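Local structure of outer membrane protein YopM (Yersinia pestis, 1JL5) at residues 253-258 and 271-276; 240-245 and 260-265; 211-216 and 231-236; 290-295 and 307-312. The protein acts as a leucine-rich-repeat effector and virulence factor that probably alters host cell physiology and promotes bacterial survival in host tissue. All coordinates share one frame; numbering follows the deposited sequence.

Contact 1 of 4, residues 253-258 and 271-276. With CA (calcium ion), chain E.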
loop_
_atom_site.group_PDB
_atom_site.type_symbol
_atom_site.label_atom_id
_atom_site.label_comp_id
_atom_site.label_asym_id
_atom_site.label_seq_id
_atom_site.Cartn_x
_atom_site.Cartn_y
_atom_site.Cartn_z
ATOM N N PRO A 253 -22.789 -22.411 -12.267
ATOM C CA PRO A 253 -23.476 -23.574 -12.820
ATOM C C PRO A 253 -22.691 -24.755 -12.299
ATOM O O PRO A 253 -21.695 -24.589 -11.590
ATOM C CB PRO A 253 -23.267 -23.423 -14.325
ATOM C CG PRO A 253 -22.985 -21.946 -14.508
ATOM C CD PRO A 253 -22.133 -21.628 -13.326
ATOM N N ASP A 254 -23.135 -25.951 -12.640
ATOM C CA ASP A 254 -22.388 -27.121 -12.249
ATOM C C ASP A 254 -21.071 -26.858 -12.946
ATOM O O ASP A 254 -21.037 -26.476 -14.114
ATOM C CB ASP A 254 -23.075 -28.360 -12.782
ATOM C CG ASP A 254 -24.421 -28.548 -12.158
ATOM O OD1 ASP A 254 -24.457 -28.689 -10.925
ATOM O OD2 ASP A 254 -25.435 -28.528 -12.882
ATOM N N LEU A 255 -19.989 -27.037 -12.217
ATOM C CA LEU A 255 -18.675 -26.750 -12.745
ATOM C C LEU A 255 -18.107 -27.755 -13.725
ATOM O O LEU A 255 -18.584 -28.882 -13.831
ATOM C CB LEU A 255 -17.718 -26.583 -11.575
ATOM C CG LEU A 255 -18.154 -25.443 -10.658
ATOM C CD1 LEU A 255 -17.289 -25.419 -9.417
ATOM C CD2 LEU A 255 -18.062 -24.123 -11.421
ATOM N N PRO A 256 -17.091 -27.336 -14.489
ATOM C CA PRO A 256 -16.497 -28.276 -15.432
ATOM C C PRO A 256 -16.001 -29.395 -14.523
ATOM O O PRO A 256 -15.350 -29.134 -13.519
ATOM C CB PRO A 256 -15.369 -27.463 -16.051
ATOM C CG PRO A 256 -15.946 -26.065 -16.054
ATOM C CD PRO A 256 -16.554 -25.976 -14.680
ATOM N N PRO A 257 -16.320 -30.651 -14.854
ATOM C CA PRO A 257 -15.888 -31.772 -14.017
ATOM C C PRO A 257 -14.402 -31.826 -13.695
ATOM O O PRO A 257 -14.008 -32.354 -12.664
ATOM C CB PRO A 257 -16.373 -32.991 -14.801
ATOM C CG PRO A 257 -16.331 -32.514 -16.223
ATOM C CD PRO A 257 -16.915 -31.131 -16.111
ATOM N N SER A 258 -13.573 -31.279 -14.568
ATOM C CA SER A 258 -12.142 -31.311 -14.320
ATOM C C SER A 258 -11.597 -29.931 -14.016
ATOM O O SER A 258 -10.410 -29.672 -14.180
ATOM C CB SER A 258 -11.419 -31.907 -15.523
ATOM O OG SER A 258 -11.816 -33.250 -15.710
ATOM N N ASP A 271 -22.888 -19.787 -2.128
ATOM C CA ASP A 271 -22.620 -21.203 -2.206
ATOM C C ASP A 271 -21.874 -21.508 -3.476
ATOM O O ASP A 271 -21.818 -20.701 -4.398
ATOM C CB ASP A 271 -23.931 -21.998 -2.204
ATOM C CG ASP A 271 -24.722 -21.820 -0.928
ATOM O OD1 ASP A 271 -24.199 -22.174 0.153
ATOM O OD2 ASP A 271 -25.869 -21.327 -1.006
ATOM N N LEU A 272 -21.315 -22.701 -3.512
ATOM C CA LEU A 272 -20.592 -23.170 -4.661
ATOM C C LEU A 272 -21.200 -24.500 -5.011
ATOM O O LEU A 272 -21.665 -25.226 -4.133
ATOM C CB LEU A 272 -19.127 -23.377 -4.312
ATOM C CG LEU A 272 -18.324 -22.106 -4.078
ATOM C CD1 LEU A 272 -16.970 -22.467 -3.483
ATOM C CD2 LEU A 272 -18.185 -21.367 -5.400
ATOM N N PRO A 273 -21.245 -24.829 -6.305
ATOM C CA PRO A 273 -21.818 -26.131 -6.634
ATOM C C PRO A 273 -20.771 -27.128 -6.173
ATOM O O PRO A 273 -19.712 -26.732 -5.687
ATOM C CB PRO A 273 -21.947 -26.078 -8.156
ATOM C CG PRO A 273 -20.850 -25.143 -8.564
ATOM C CD PRO A 273 -20.914 -24.062 -7.517
ATOM N N GLU A 274 -21.054 -28.413 -6.295
ATOM C CA GLU A 274 -20.063 -29.388 -5.900
ATOM C C GLU A 274 -18.780 -28.998 -6.606
ATOM O O GLU A 274 -18.782 -28.674 -7.789
ATOM C CB GLU A 274 -20.500 -30.791 -6.312
ATOM C CG GLU A 274 -21.319 -31.473 -5.245
ATOM C CD GLU A 274 -20.564 -31.572 -3.945
ATOM O OE1 GLU A 274 -19.366 -31.925 -3.979
ATOM O OE2 GLU A 274 -21.167 -31.301 -2.890
ATOM N N LEU A 275 -17.680 -29.013 -5.877
ATOM C CA LEU A 275 -16.421 -28.630 -6.470
ATOM C C LEU A 275 -15.670 -29.804 -7.056
ATOM O O LEU A 275 -15.469 -30.819 -6.396
ATOM C CB LEU A 275 -15.547 -27.936 -5.433
ATOM C CG LEU A 275 -16.137 -26.627 -4.913
ATOM C CD1 LEU A 275 -15.227 -26.054 -3.837
ATOM C CD2 LEU A 275 -16.299 -25.648 -6.075
ATOM N N PRO A 276 -15.257 -29.687 -8.322
ATOM C CA PRO A 276 -14.516 -30.788 -8.929
ATOM C C PRO A 276 -13.311 -31.062 -8.047
ATOM O O PRO A 276 -12.679 -30.138 -7.537
ATOM C CB PRO A 276 -14.124 -30.219 -10.288
ATOM C CG PRO A 276 -15.308 -29.349 -10.615
ATOM C CD PRO A 276 -15.541 -28.630 -9.308
HETATM CA CA CA E . -18.971 -32.471 -1.718
HETATM O O HOH W 1 -19.955 -28.749 -9.921
HETATM O O HOH W 2 -21.231 -32.601 -0.395
HETATM O O HOH W 3 -19.676 -34.605 -2.519
#
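Residues 253-258 and the touching part of the other segment, 273-276, run the same way, 9° apart, with Asp254 opposite Pro273 and Pro257 opposite Pro276. Neither segment is a helix or strand. Both are the proline-rich returns of successive leucine-rich repeats, and the second follows the course of the first.

Leu255 carries the apolar part. Its CG meets the ring of Pro273 at CG, 3.4 Å away, a tight approach in which the two side chains cross at about a right angle. The branch CD1 lies 3.5 Å from CD2 of Leu275, and these two leucines lie side by side and point the same way. The same CD1 also touches CD of Pro276. Leu255 has CG beside its backbone N (chi1 -60°), and from there both prolines can be reached by one side chain. The proline rings also press on carbonyl oxygens of the first segment: Pro276 CB is 3.2 Å from Pro257 O, and Pro273 CG is close to Pro253 O.

The backbones are bridged by a water. It accepts from Leu255 N at 2.9 Å and donates to Glu274 O. Beyond the bridge, Glu274 leads away, bent at chi2, and grips a calcium ion with both carboxylate oxygens, OE1 at 2.4 Å and OE2 at 2.8 Å. Glu294 of the next repeat binds the same ion.

Pro256 touches Leu239. The contact thus joins the loops that follow strands 241-243 and 261-263, with Leu272 and Leu275 packed on Leu282 of the next strand, 281-283.

Contact 2 of 4, residues 240-245 and 260-265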
loop_
_atom_site.group_PDB
_atom_site.type_symbol
_atom_site.label_atom_id
_atom_site.label_comp_id
_atom_site.label_asym_id
_atom_site.label_seq_id
_atom_site.Cartn_x
_atom_site.Cartn_y
_atom_site.Cartn_z
ATOM N N THR A 240 -10.517 -26.286 -17.416
ATOM C CA THR A 240 -9.845 -26.430 -16.139
ATOM C C THR A 240 -9.676 -25.102 -15.438
ATOM O O THR A 240 -9.397 -25.049 -14.244
ATOM C CB THR A 240 -8.483 -27.070 -16.330
ATOM O OG1 THR A 240 -7.765 -26.345 -17.332
ATOM C CG2 THR A 240 -8.641 -28.522 -16.775
ATOM N N THR A 241 -9.841 -24.020 -16.181
ATOM C CA THR A 241 -9.702 -22.713 -15.580
ATOM C C THR A 241 -10.865 -21.814 -15.877
ATOM O O THR A 241 -11.223 -21.589 -17.028
ATOM C CB THR A 241 -8.426 -22.007 -16.040
ATOM O OG1 THR A 241 -7.296 -22.671 -15.470
ATOM C CG2 THR A 241 -8.433 -20.549 -15.588
ATOM N N ILE A 242 -11.466 -21.307 -14.817
ATOM C CA ILE A 242 -12.565 -20.388 -14.972
ATOM C C ILE A 242 -12.309 -19.199 -14.088
ATOM O O ILE A 242 -12.169 -19.332 -12.878
ATOM C CB ILE A 242 -13.914 -20.971 -14.543
ATOM C CG1 ILE A 242 -14.350 -22.072 -15.502
ATOM C CG2 ILE A 242 -14.967 -19.850 -14.513
ATOM C CD1 ILE A 242 -15.637 -22.731 -15.071
ATOM N N TYR A 243 -12.222 -18.040 -14.716
ATOM C CA TYR A 243 -12.058 -16.795 -14.004
ATOM C C TYR A 243 -13.315 -16.061 -14.377
ATOM O O TYR A 243 -13.535 -15.753 -15.545
ATOM C CB TYR A 243 -10.830 -16.032 -14.494
ATOM C CG TYR A 243 -9.593 -16.374 -13.710
ATOM C CD1 TYR A 243 -9.177 -17.695 -13.574
ATOM C CD2 TYR A 243 -8.850 -15.381 -13.081
ATOM C CE1 TYR A 243 -8.056 -18.022 -12.833
ATOM C CE2 TYR A 243 -7.721 -15.696 -12.330
ATOM C CZ TYR A 243 -7.332 -17.021 -12.211
ATOM O OH TYR A 243 -6.229 -17.351 -11.460
ATOM N N ALA A 244 -14.165 -15.834 -13.389
ATOM C CA ALA A 244 -15.415 -15.125 -13.609
ATOM C C ALA A 244 -15.546 -14.168 -12.441
ATOM O O ALA A 244 -16.640 -13.821 -12.000
ATOM C CB ALA A 244 -16.577 -16.104 -13.646
ATOM N N ASP A 245 -14.392 -13.761 -11.932
ATOM C CA ASP A 245 -14.327 -12.834 -10.825
ATOM C C ASP A 245 -14.950 -11.535 -11.284
ATOM O O ASP A 245 -15.113 -11.298 -12.480
ATOM C CB ASP A 245 -12.875 -12.559 -10.457
ATOM C CG ASP A 245 -12.074 -12.058 -11.644
ATOM O OD1 ASP A 245 -11.796 -12.869 -12.553
ATOM O OD2 ASP A 245 -11.740 -10.855 -11.683
ATOM N N GLU A 260 -9.872 -26.969 -12.526
ATOM C CA GLU A 260 -8.715 -26.942 -11.640
ATOM C C GLU A 260 -8.592 -25.600 -10.954
ATOM O O GLU A 260 -8.193 -25.509 -9.795
ATOM C CB GLU A 260 -7.448 -27.198 -12.434
ATOM C CG GLU A 260 -7.329 -28.605 -12.951
ATOM C CD GLU A 260 -6.205 -28.738 -13.938
ATOM O OE1 GLU A 260 -5.154 -28.104 -13.721
ATOM O OE2 GLU A 260 -6.368 -29.479 -14.925
ATOM N N ALA A 261 -8.922 -24.553 -11.689
ATOM C CA ALA A 261 -8.820 -23.217 -11.150
ATOM C C ALA A 261 -10.128 -22.494 -11.324
ATOM O O ALA A 261 -10.656 -22.373 -12.430
ATOM C CB ALA A 261 -7.694 -22.450 -11.842
ATOM N N LEU A 262 -10.662 -22.028 -10.210
ATOM C CA LEU A 262 -11.902 -21.297 -10.244
ATOM C C LEU A 262 -11.701 -20.007 -9.494
ATOM O O LEU A 262 -11.443 -20.002 -8.294
ATOM C CB LEU A 262 -13.032 -22.090 -9.591
ATOM C CG LEU A 262 -14.355 -21.328 -9.523
ATOM C CD1 LEU A 262 -14.821 -20.979 -10.927
ATOM C CD2 LEU A 262 -15.391 -22.159 -8.799
ATOM N N ASN A 263 -11.775 -18.908 -10.220
ATOM C CA ASN A 263 -11.658 -17.627 -9.582
ATOM C C ASN A 263 -12.967 -16.930 -9.864
ATOM O O ASN A 263 -13.267 -16.591 -11.003
ATOM C CB ASN A 263 -10.519 -16.801 -10.153
ATOM C CG ASN A 263 -10.341 -15.512 -9.406
ATOM O OD1 ASN A 263 -11.312 -14.926 -8.930
ATOM N ND2 ASN A 263 -9.107 -15.056 -9.295
ATOM N N VAL A 264 -13.766 -16.759 -8.824
ATOM C CA VAL A 264 -15.038 -16.081 -8.969
ATOM C C VAL A 264 -15.025 -14.996 -7.924
ATOM O O VAL A 264 -16.048 -14.638 -7.346
ATOM C CB VAL A 264 -16.205 -17.031 -8.734
ATOM C CG1 VAL A 264 -16.335 -17.961 -9.918
ATOM C CG2 VAL A 264 -15.984 -17.811 -7.450
ATOM N N ARG A 265 -13.825 -14.493 -7.687
ATOM C CA ARG A 265 -13.612 -13.443 -6.722
ATOM C C ARG A 265 -14.570 -12.317 -7.027
ATOM O O ARG A 265 -14.817 -11.981 -8.183
ATOM C CB ARG A 265 -12.176 -12.933 -6.805
ATOM C CG ARG A 265 -11.920 -11.636 -6.061
ATOM C CD ARG A 265 -10.458 -11.266 -6.194
ATOM N NE ARG A 265 -10.159 -9.913 -5.738
ATOM C CZ ARG A 265 -10.081 -9.541 -4.465
ATOM N NH1 ARG A 265 -10.283 -10.420 -3.487
ATOM N NH2 ARG A 265 -9.788 -8.280 -4.169
HETATM O O HOH W 4 -6.267 -15.428 -9.565
#
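One face of the Tyr243 ring is covered by Asn263: CB stands 3.5 Å from the ring centroid and 4° off the normal, a CH-pi contact. The pair belongs to the parallel strands of a leucine-rich-repeat solenoid. The amide of Asn263 is turned 47° from the ring. Its ND2 stands over the same face, above the CE2 side of the ring, 3.4 Å from CE2. A water joins Tyr243 OH to Asn263 ND2. Tyr243 also touches Val221 and Phe281 of nearby strands.

Strands 241-243 and 261-263 run almost exactly parallel, with Thr241 paired to Ala261, Ile242 to Leu262 and Tyr243 to Asn263. Thr240 O opens the run of backbone bonds, accepting from both Glu260 N and Ala261 N, each at 2.6 Å. Ile242 N to Ala261 O, Asn263 N to Ile242 O and Ala244 N to Asn263 O follow.

On the face away from the tyrosine, Ile242 and Leu262 lie side by side, CB of the isoleucine 3.7 Å from CD1 of the leucine. They face the buried interior, where Ile242 also meets Leu233 and Pro256. At the far end Arg265 reaches on to the next repeat and forms a salt bridge with Glu286.

Asn263 has a second task. Chi1 of -176° sets the amide group on the side of the carbonyl carbon, and OD1 there accepts from Arg265 N at 2.8 Å, an Asx turn.

Contact 3 of 4, residues 211-216 and 231-236; sequences PDLPLS and PELQNL
Leu236, Leu213 and Pro231 bury the most surface where residues 211-216 meet 231-236, and the contact is built round them. Leu213 CB sits 3.4 Å from CD1 of Leu236, and Leu213 CD1 is nearly as close to the same methyl. Both are tighter than ordinary carbon contacts. The two side chains cross at about a right angle, and CD1 of Leu236 touches Leu213 at both CB and CD1.

Pro231 meets Leu213 from another direction. Its CG lies 3.6 Å from CG of Leu213, again at about a right angle. CD1 of Leu213 also reaches CD2 of Leu233. The other methyl of Leu236, CD2, lies 3.5 Å from Pro214 O. Leu236 is placed by a type I beta turn that runs from Leu233 and is closed by Leu236 N to Leu233 O. Further out, Leu215 has CG anti to its N (chi1 177°), which carries CD1 back to within 3.5 Å of Asn235 O.

Polar groups meet through two waters. One donates to Asp212 OD1 and accepts from Glu232 N. The other accepts from Leu213 N and donates to Glu232 O. Within 231-236, Gln234 NE2 donates to Glu232 OE2 at 2.7 Å.

These are the return loops of neighbouring leucine-rich repeats, away from the calcium sites. Leu233 continues inward to Pro256 of the next loop. Direct contacts between the segments are apolar or carbon to oxygen. Cohesion therefore rests on the fit of leucines and proline, with waters linking the N-H of Leu213 and Glu232 to Glu232 O and the Asp212 carboxylate.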
loop_
_atom_site.group_PDB
_atom_site.type_symbol
_atom_site.label_atom_id
_atom_site.label_comp_id
_atom_site.label_asym_id
_atom_site.label_seq_id
_atom_site.Cartn_x
_atom_site.Cartn_y
_atom_site.Cartn_z
ATOM N N PRO A 211 -21.180 -16.789 -24.361
ATOM C CA PRO A 211 -21.854 -17.701 -25.283
ATOM C C PRO A 211 -21.621 -19.098 -24.719
ATOM O O PRO A 211 -20.780 -19.269 -23.836
ATOM C CB PRO A 211 -21.097 -17.481 -26.585
ATOM C CG PRO A 211 -20.647 -16.047 -26.482
ATOM C CD PRO A 211 -20.165 -15.975 -25.052
ATOM N N ASP A 212 -22.353 -20.093 -25.203
ATOM C CA ASP A 212 -22.105 -21.434 -24.715
ATOM C C ASP A 212 -20.653 -21.684 -25.069
ATOM O O ASP A 212 -20.179 -21.255 -26.116
ATOM C CB ASP A 212 -23.021 -22.448 -25.393
ATOM C CG ASP A 212 -24.459 -22.296 -24.954
ATOM O OD1 ASP A 212 -24.679 -22.151 -23.736
ATOM O OD2 ASP A 212 -25.361 -22.322 -25.814
ATOM N N LEU A 213 -19.943 -22.364 -24.185
ATOM C CA LEU A 213 -18.537 -22.607 -24.395
ATOM C C LEU A 213 -18.247 -23.850 -25.211
ATOM O O LEU A 213 -18.976 -24.839 -25.145
ATOM C CB LEU A 213 -17.838 -22.682 -23.040
ATOM C CG LEU A 213 -18.170 -21.482 -22.143
ATOM C CD1 LEU A 213 -17.439 -21.607 -20.817
ATOM C CD2 LEU A 213 -17.786 -20.187 -22.855
ATOM N N PRO A 214 -17.168 -23.807 -26.003
ATOM C CA PRO A 214 -16.774 -24.940 -26.836
ATOM C C PRO A 214 -16.245 -26.073 -25.979
ATOM O O PRO A 214 -15.566 -25.855 -24.975
ATOM C CB PRO A 214 -15.700 -24.344 -27.735
ATOM C CG PRO A 214 -15.048 -23.347 -26.833
ATOM C CD PRO A 214 -16.239 -22.678 -26.184
ATOM N N LEU A 215 -16.571 -27.290 -26.384
ATOM C CA LEU A 215 -16.141 -28.482 -25.681
ATOM C C LEU A 215 -14.634 -28.461 -25.465
ATOM O O LEU A 215 -14.122 -29.005 -24.492
ATOM C CB LEU A 215 -16.513 -29.710 -26.508
ATOM C CG LEU A 215 -16.078 -31.063 -25.955
ATOM C CD1 LEU A 215 -16.913 -31.381 -24.729
ATOM C CD2 LEU A 215 -16.262 -32.139 -27.022
ATOM N N SER A 216 -13.925 -27.834 -26.389
ATOM C CA SER A 216 -12.475 -27.774 -26.315
ATOM C C SER A 216 -11.939 -26.799 -25.280
ATOM O O SER A 216 -10.775 -26.884 -24.898
ATOM C CB SER A 216 -11.915 -27.391 -27.679
ATOM O OG SER A 216 -12.485 -26.169 -28.107
ATOM N N PRO A 231 -22.248 -19.640 -18.487
ATOM C CA PRO A 231 -23.026 -20.572 -19.300
ATOM C C PRO A 231 -22.849 -21.954 -18.692
ATOM O O PRO A 231 -22.120 -22.117 -17.709
ATOM C CB PRO A 231 -22.371 -20.457 -20.667
ATOM C CG PRO A 231 -20.937 -20.222 -20.309
ATOM C CD PRO A 231 -21.035 -19.202 -19.195
ATOM N N GLU A 232 -23.514 -22.950 -19.256
ATOM C CA GLU A 232 -23.365 -24.287 -18.728
ATOM C C GLU A 232 -21.896 -24.653 -18.821
ATOM O O GLU A 232 -21.262 -24.446 -19.850
ATOM C CB GLU A 232 -24.209 -25.272 -19.516
ATOM C CG GLU A 232 -24.096 -26.677 -18.979
ATOM C CD GLU A 232 -25.247 -27.537 -19.407
ATOM O OE1 GLU A 232 -25.613 -27.471 -20.600
ATOM O OE2 GLU A 232 -25.778 -28.276 -18.552
ATOM N N LEU A 233 -21.358 -25.203 -17.743
ATOM C CA LEU A 233 -19.949 -25.554 -17.689
ATOM C C LEU A 233 -19.680 -27.030 -17.489
ATOM O O LEU A 233 -18.611 -27.522 -17.841
ATOM C CB LEU A 233 -19.292 -24.811 -16.530
ATOM C CG LEU A 233 -19.497 -23.301 -16.462
ATOM C CD1 LEU A 233 -19.040 -22.782 -15.095
ATOM C CD2 LEU A 233 -18.731 -22.642 -17.592
ATOM N N GLN A 234 -20.644 -27.732 -16.908
ATOM C CA GLN A 234 -20.461 -29.134 -16.597
ATOM C C GLN A 234 -20.146 -30.032 -17.773
ATOM O O GLN A 234 -19.568 -31.100 -17.597
ATOM C CB GLN A 234 -21.677 -29.662 -15.849
ATOM C CG GLN A 234 -22.916 -29.790 -16.684
ATOM C CD GLN A 234 -24.117 -30.051 -15.825
ATOM O OE1 GLN A 234 -24.064 -30.872 -14.912
ATOM N NE2 GLN A 234 -25.211 -29.355 -16.102
ATOM N N ASN A 235 -20.510 -29.604 -18.973
ATOM C CA ASN A 235 -20.245 -30.414 -20.148
ATOM C C ASN A 235 -18.960 -30.000 -20.827
ATOM O O ASN A 235 -18.736 -30.307 -21.994
ATOM C CB ASN A 235 -21.419 -30.323 -21.111
ATOM C CG ASN A 235 -22.705 -30.769 -20.471
ATOM O OD1 ASN A 235 -22.732 -31.781 -19.775
ATOM N ND2 ASN A 235 -23.780 -30.020 -20.695
ATOM N N LEU A 236 -18.115 -29.296 -20.082
ATOM C CA LEU A 236 -16.831 -28.851 -20.600
ATOM C C LEU A 236 -15.790 -29.655 -19.843
ATOM O O LEU A 236 -15.246 -29.213 -18.837
ATOM C CB LEU A 236 -16.666 -27.352 -20.361
ATOM C CG LEU A 236 -17.827 -26.563 -20.973
ATOM C CD1 LEU A 236 -17.668 -25.075 -20.684
ATOM C CD2 LEU A 236 -17.874 -26.825 -22.473
HETATM O O HOH W 5 -25.355 -22.467 -21.250
HETATM O O HOH W 6 -21.440 -23.496 -22.178
#

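Contact 4 of 4, residues 290-295 and 307-312. With CA (calcium ion), chain C; CA (calcium ion), chain E.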
loop_
_atom_site.group_PDB
_atom_site.type_symbol
_atom_site.label_atom_id
_atom_site.label_comp_id
_atom_site.label_asym_id
_atom_site.label_seq_id
_atom_site.Cartn_x
_atom_site.Cartn_y
_atom_site.Cartn_z
ATOM N N SER A 290 -20.820 -17.332 3.996
ATOM C CA SER A 290 -20.875 -17.172 5.440
ATOM C C SER A 290 -19.992 -18.284 5.987
ATOM O O SER A 290 -19.702 -18.358 7.178
ATOM C CB SER A 290 -22.311 -17.317 5.937
ATOM O OG SER A 290 -22.888 -18.500 5.431
ATOM N N GLY A 291 -19.553 -19.141 5.079
ATOM C CA GLY A 291 -18.681 -20.231 5.449
ATOM C C GLY A 291 -18.357 -21.060 4.227
ATOM O O GLY A 291 -18.871 -20.817 3.140
ATOM N N LEU A 292 -17.473 -22.027 4.406
ATOM C CA LEU A 292 -17.104 -22.931 3.339
ATOM C C LEU A 292 -17.315 -24.293 3.965
ATOM O O LEU A 292 -16.573 -24.704 4.852
ATOM C CB LEU A 292 -15.647 -22.725 2.929
ATOM C CG LEU A 292 -15.408 -21.378 2.240
ATOM C CD1 LEU A 292 -13.934 -21.227 1.897
ATOM C CD2 LEU A 292 -16.271 -21.292 0.980
ATOM N N SER A 293 -18.363 -24.970 3.519
ATOM C CA SER A 293 -18.713 -26.275 4.052
ATOM C C SER A 293 -17.793 -27.359 3.528
ATOM O O SER A 293 -17.516 -28.335 4.218
ATOM C CB SER A 293 -20.158 -26.602 3.685
ATOM O OG SER A 293 -20.328 -26.578 2.280
ATOM N N GLU A 294 -17.317 -27.177 2.304
ATOM C CA GLU A 294 -16.439 -28.152 1.679
ATOM C C GLU A 294 -15.367 -27.505 0.843
ATOM O O GLU A 294 -15.549 -26.424 0.281
ATOM C CB GLU A 294 -17.211 -29.068 0.736
ATOM C CG GLU A 294 -18.237 -29.959 1.352
ATOM C CD GLU A 294 -18.741 -30.966 0.346
ATOM O OE1 GLU A 294 -19.195 -30.539 -0.740
ATOM O OE2 GLU A 294 -18.666 -32.176 0.643
ATOM N N LEU A 295 -14.252 -28.207 0.735
ATOM C CA LEU A 295 -13.156 -27.749 -0.079
ATOM C C LEU A 295 -12.675 -28.952 -0.848
ATOM O O LEU A 295 -12.661 -30.064 -0.331
ATOM C CB LEU A 295 -12.039 -27.181 0.788
ATOM C CG LEU A 295 -12.427 -25.858 1.443
ATOM C CD1 LEU A 295 -11.286 -25.376 2.314
ATOM C CD2 LEU A 295 -12.767 -24.836 0.358
ATOM N N ASN A 307 -15.154 -12.459 2.646
ATOM C CA ASN A 307 -16.446 -13.077 2.495
ATOM C C ASN A 307 -16.999 -12.805 3.863
ATOM O O ASN A 307 -16.613 -11.833 4.497
ATOM C CB ASN A 307 -16.303 -14.572 2.233
ATOM C CG ASN A 307 -16.203 -14.873 0.762
ATOM O OD1 ASN A 307 -17.190 -14.774 0.042
ATOM N ND2 ASN A 307 -15.004 -15.212 0.296
ATOM N N GLU A 308 -17.898 -13.642 4.332
ATOM C CA GLU A 308 -18.426 -13.441 5.661
ATOM C C GLU A 308 -18.246 -14.792 6.318
ATOM O O GLU A 308 -19.080 -15.248 7.089
ATOM C CB GLU A 308 -19.898 -13.042 5.595
ATOM C CG GLU A 308 -20.398 -12.468 6.896
ATOM C CD GLU A 308 -19.799 -11.112 7.198
ATOM O OE1 GLU A 308 -18.747 -10.761 6.616
ATOM O OE2 GLU A 308 -20.384 -10.394 8.027
ATOM N N ILE A 309 -17.131 -15.431 5.983
ATOM C CA ILE A 309 -16.822 -16.751 6.499
ATOM C C ILE A 309 -16.729 -16.741 8.006
ATOM O O ILE A 309 -15.844 -16.114 8.585
ATOM C CB ILE A 309 -15.491 -17.283 5.953
ATOM C CG1 ILE A 309 -15.512 -17.291 4.418
ATOM C CG2 ILE A 309 -15.239 -18.679 6.501
ATOM C CD1 ILE A 309 -16.639 -18.065 3.845
ATOM N N ARG A 310 -17.648 -17.447 8.641
ATOM C CA ARG A 310 -17.654 -17.532 10.087
ATOM C C ARG A 310 -16.928 -18.787 10.494
ATOM O O ARG A 310 -16.471 -18.913 11.624
ATOM C CB ARG A 310 -19.070 -17.626 10.613
ATOM C CG ARG A 310 -19.933 -16.440 10.341
ATOM C CD ARG A 310 -20.868 -16.352 11.499
ATOM N NE ARG A 310 -22.182 -15.866 11.140
ATOM C CZ ARG A 310 -23.166 -15.772 12.015
ATOM N NH1 ARG A 310 -22.950 -16.136 13.271
ATOM N NH2 ARG A 310 -24.349 -15.314 11.644
ATOM N N SER A 311 -16.854 -19.733 9.573
ATOM C CA SER A 311 -16.185 -20.978 9.862
ATOM C C SER A 311 -15.709 -21.607 8.579
ATOM O O SER A 311 -16.321 -21.461 7.523
ATOM C CB SER A 311 -17.132 -21.942 10.578
ATOM O OG SER A 311 -18.183 -22.323 9.713
ATOM N N LEU A 312 -14.590 -22.299 8.688
ATOM C CA LEU A 312 -14.011 -22.982 7.561
ATOM C C LEU A 312 -14.142 -24.458 7.837
ATOM O O LEU A 312 -13.918 -24.910 8.960
ATOM C CB LEU A 312 -12.528 -22.651 7.427
ATOM C CG LEU A 312 -12.123 -21.303 6.858
ATOM C CD1 LEU A 312 -10.603 -21.232 6.800
ATOM C CD2 LEU A 312 -12.722 -21.144 5.466
HETATM CA CA CA C . -17.331 -9.772 5.111
HETATM CA CA CA E . -18.971 -32.471 -1.718
HETATM O O HOH W 7 -18.051 -24.289 7.691
HETATM O O HOH W 2 -21.231 -32.601 -0.395
HETATM O O HOH W 3 -19.676 -34.605 -2.519
HETATM O O HOH W 8 -15.365 -10.046 6.389
HETATM O O HOH W 9 -16.063 -8.377 3.783
HETATM O O HOH W 10 -19.508 -8.767 4.436
#
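Ser290 O accepts from Arg310 N at 2.7 Å, the N-H...O angle 166°, with the donor well above the carbonyl plane. Residues 291-292 and 311-312 follow as a weakly bonded parallel strand pair, with a weak bond from Leu292 N to Ser311 O at 3.4 Å. Ile309 CD1 comes 3.3 Å from Gly291 N and also touches Leu292 CG. Leu292 CD1 meets Leu312 CD2 at 3.8 Å, the side chains alongside and pointing the same way. A water joins Leu292 O to Ser311 OG.

The next shell holds the start of 307-312. Asn307 OD1 accepts from Phe289 N, and its ND2 donates to Val284 O and Ala304 O.

Two calcium ions lie further out. Glu308 bends at chi2 (69°), bringing OE1 to the ion that Asn307 O also binds, each at 2.3 Å; three waters and Asp266 of the second subunit complete the group. Glu308 OE2 forms a salt bridge with Lys328. Glu294 grips the other ion with OE1 and OE2.

Backbone bonds thus join adjacent leucine-rich repeats. Glu308 and Arg310 join the second subunit by a metal and by a salt bridge to its Glu228, while Glu294 shares its ion with Glu274 of the same chain.

Overall arrangement
From the N terminus, contact 3 comes first: residues 211-216 and 231-236 close a loop that carries strand 219-221. Contacts 2 and 1 follow and cross, since 253-258 lies between the segments of contact 2 and 260-265 between those of contact 1. Contact 2 joins adjacent strands, while contact 1 joins the return loops outside them. Contact 4 closes last, around strand 301-303. Contact 3 touches contact 1 through Gln234 and Pro257, and contact 2 through Leu233 and Ile242. Contacts 1 and 4 share a calcium ion and two waters. Contacts 3 and 4 are about 28 Å apart, centre to centre.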